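Local coordinates for protein putative rubredoxin reductase (Rhodopseudomonas palustris, PDB 3FG2) that probably passes electrons from NADH through its FAD cofactor to a ferredoxin that serves the cytochrome CYP199A2, at residues Gln330-Thr335 / Ala372-Gly377. Residues are numbered along the deposited sequence; the frame is centred on the assembly and turned at random.
Sequences QIVGLT and ADHVFG
H374 lays its imidazole over the side chain of Q330: CB of Q330 sits 3.8 Å from the H374 ring centroid and 21° off the ring normal, a CH-pi contact over one face. The Q330 chain continues extended beyond CG, and its amide stacks on the ring with the two planes 27° apart and NE2 of Q330 3.5 Å from CD2 of H374. A chi1 of -176° sets CG of H374 opposite the backbone N and carries the ring from the helix toward the strand. There CE1 of H374 meets CB of V332 obliquely at 3.6 Å, while the carbonyl O of I331 lies at the ring edge. A water in the ring plane hydrogen-bonds ND1 of H374 at 2.8 Å and gives a weak bond to O of Q330; NE2 of H374 is hydrogen-bonded to NH1 of R378, so both ring nitrogens have partners. Further along, CG1 of V332 packs 3.9 Å from CA of G377, where G377 has no side chain to intervene. The axes of strand 330-333 and helix 372-377 come within 8.3 Å of each other and are nearly parallel. Helix 371-380, which follows strand 361-368 after a short link, thus packs on the antiparallel sheet of the C-terminal domain characteristic of this FAD-dependent ferredoxin reductase family.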
loop_
_atom_site.group_PDB
_atom_site.type_symbol
_atom_site.label_atom_id
_atom_site.label_comp_id
_atom_site.label_asym_id
_atom_site.label_seq_id
_atom_site.Cartn_x
_atom_site.Cartn_y
_atom_site.Cartn_z
ATOM N N GLN A 330 -13.016 -5.436 -0.512
ATOM C CA GLN A 330 -13.066 -3.992 -0.395
ATOM C C GLN A 330 -13.283 -3.636 1.067
ATOM O O GLN A 330 -14.130 -4.221 1.745
ATOM C CB GLN A 330 -14.191 -3.415 -1.251
ATOM C CG GLN A 330 -13.924 -3.479 -2.735
ATOM C CD GLN A 330 -15.151 -3.126 -3.528
ATOM O OE1 GLN A 330 -16.172 -3.807 -3.442
ATOM N NE2 GLN A 330 -15.069 -2.054 -4.300
ATOM N N ILE A 331 -12.504 -2.680 1.554
ATOM C CA ILE A 331 -12.616 -2.259 2.936
ATOM C C ILE A 331 -12.777 -0.760 2.986
ATOM O O ILE A 331 -12.051 -0.045 2.304
ATOM C CB ILE A 331 -11.346 -2.582 3.741
ATOM C CG1 ILE A 331 -10.971 -4.054 3.588
ATOM C CG2 ILE A 331 -11.574 -2.249 5.212
ATOM C CD1 ILE A 331 -9.655 -4.423 4.271
ATOM N N VAL A 332 -13.739 -0.285 3.771
ATOM C CA VAL A 332 -13.919 1.146 3.943
ATOM C C VAL A 332 -13.961 1.399 5.449
ATOM O O VAL A 332 -14.783 0.812 6.169
ATOM C CB VAL A 332 -15.216 1.670 3.284
ATOM C CG1 VAL A 332 -16.438 0.939 3.839
ATOM C CG2 VAL A 332 -15.338 3.171 3.536
ATOM N N GLY A 333 -13.057 2.256 5.920
ATOM C CA GLY A 333 -12.986 2.572 7.339
ATOM C C GLY A 333 -11.854 1.824 8.026
ATOM O O GLY A 333 -11.240 0.936 7.435
ATOM N N LEU A 334 -11.563 2.185 9.273
ATOM C CA LEU A 334 -10.504 1.529 10.042
ATOM C C LEU A 334 -11.169 0.618 11.078
ATOM O O LEU A 334 -11.921 1.095 11.931
ATOM C CB LEU A 334 -9.633 2.586 10.731
ATOM C CG LEU A 334 -8.923 3.583 9.796
ATOM C CD1 LEU A 334 -8.308 4.730 10.589
ATOM C CD2 LEU A 334 -7.848 2.854 9.007
ATOM N N THR A 335 -10.897 -0.685 11.000
ATOM C CA THR A 335 -11.502 -1.648 11.921
ATOM C C THR A 335 -10.746 -1.986 13.210
ATOM O O THR A 335 -11.154 -2.889 13.942
ATOM C CB THR A 335 -11.786 -2.981 11.214
ATOM O OG1 THR A 335 -10.615 -3.396 10.512
ATOM C CG2 THR A 335 -12.936 -2.845 10.244
ATOM N N ALA A 372 -21.990 -3.339 -3.536
ATOM C CA ALA A 372 -23.073 -2.522 -2.992
ATOM C C ALA A 372 -22.868 -2.157 -1.527
ATOM O O ALA A 372 -23.170 -1.042 -1.124
ATOM C CB ALA A 372 -24.422 -3.235 -3.173
ATOM N N ASP A 373 -22.362 -3.089 -0.728
ATOM C CA ASP A 373 -22.139 -2.802 0.684
ATOM C C ASP A 373 -21.004 -1.788 0.850
ATOM O O ASP A 373 -21.026 -0.956 1.759
ATOM C CB ASP A 373 -21.828 -4.095 1.454
ATOM C CG ASP A 373 -23.057 -4.989 1.621
ATOM O OD1 ASP A 373 -24.159 -4.573 1.217
ATOM O OD2 ASP A 373 -22.930 -6.111 2.163
ATOM N N HIS A 374 -20.022 -1.851 -0.042
ATOM C CA HIS A 374 -18.889 -0.935 0.003
ATOM C C HIS A 374 -19.333 0.496 -0.300
ATOM O O HIS A 374 -18.882 1.450 0.343
ATOM C CB HIS A 374 -17.817 -1.365 -1.005
ATOM C CG HIS A 374 -16.574 -0.535 -0.952
ATOM N ND1 HIS A 374 -15.746 -0.506 0.150
ATOM C CD2 HIS A 374 -16.029 0.316 -1.856
ATOM C CE1 HIS A 374 -14.746 0.327 -0.076
ATOM N NE2 HIS A 374 -14.894 0.838 -1.285
ATOM N N VAL A 375 -20.213 0.646 -1.285
ATOM C CA VAL A 375 -20.711 1.971 -1.654
ATOM C C VAL A 375 -21.510 2.540 -0.487
ATOM O O VAL A 375 -21.504 3.742 -0.249
ATOM C CB VAL A 375 -21.603 1.901 -2.920
ATOM C CG1 VAL A 375 -22.312 3.229 -3.147
ATOM C CG2 VAL A 375 -20.744 1.555 -4.124
ATOM N N PHE A 376 -22.192 1.658 0.237
ATOM C CA PHE A 376 -22.980 2.056 1.397
ATOM C C PHE A 376 -22.061 2.662 2.454
ATOM O O PHE A 376 -22.338 3.732 2.995
ATOM C CB PHE A 376 -23.706 0.848 1.994
ATOM C CG PHE A 376 -24.400 1.147 3.290
ATOM C CD1 PHE A 376 -25.505 1.991 3.323
ATOM C CD2 PHE A 376 -23.931 0.614 4.482
ATOM C CE1 PHE A 376 -26.133 2.297 4.526
ATOM C CE2 PHE A 376 -24.549 0.913 5.687
ATOM C CZ PHE A 376 -25.656 1.759 5.709
ATOM N N GLY A 377 -20.967 1.968 2.749
ATOM C CA GLY A 377 -20.028 2.472 3.729
ATOM C C GLY A 377 -19.359 3.767 3.289
ATOM O O GLY A 377 -19.282 4.725 4.061
HETATM O O HOH W 1 -16.872 -2.310 2.030
#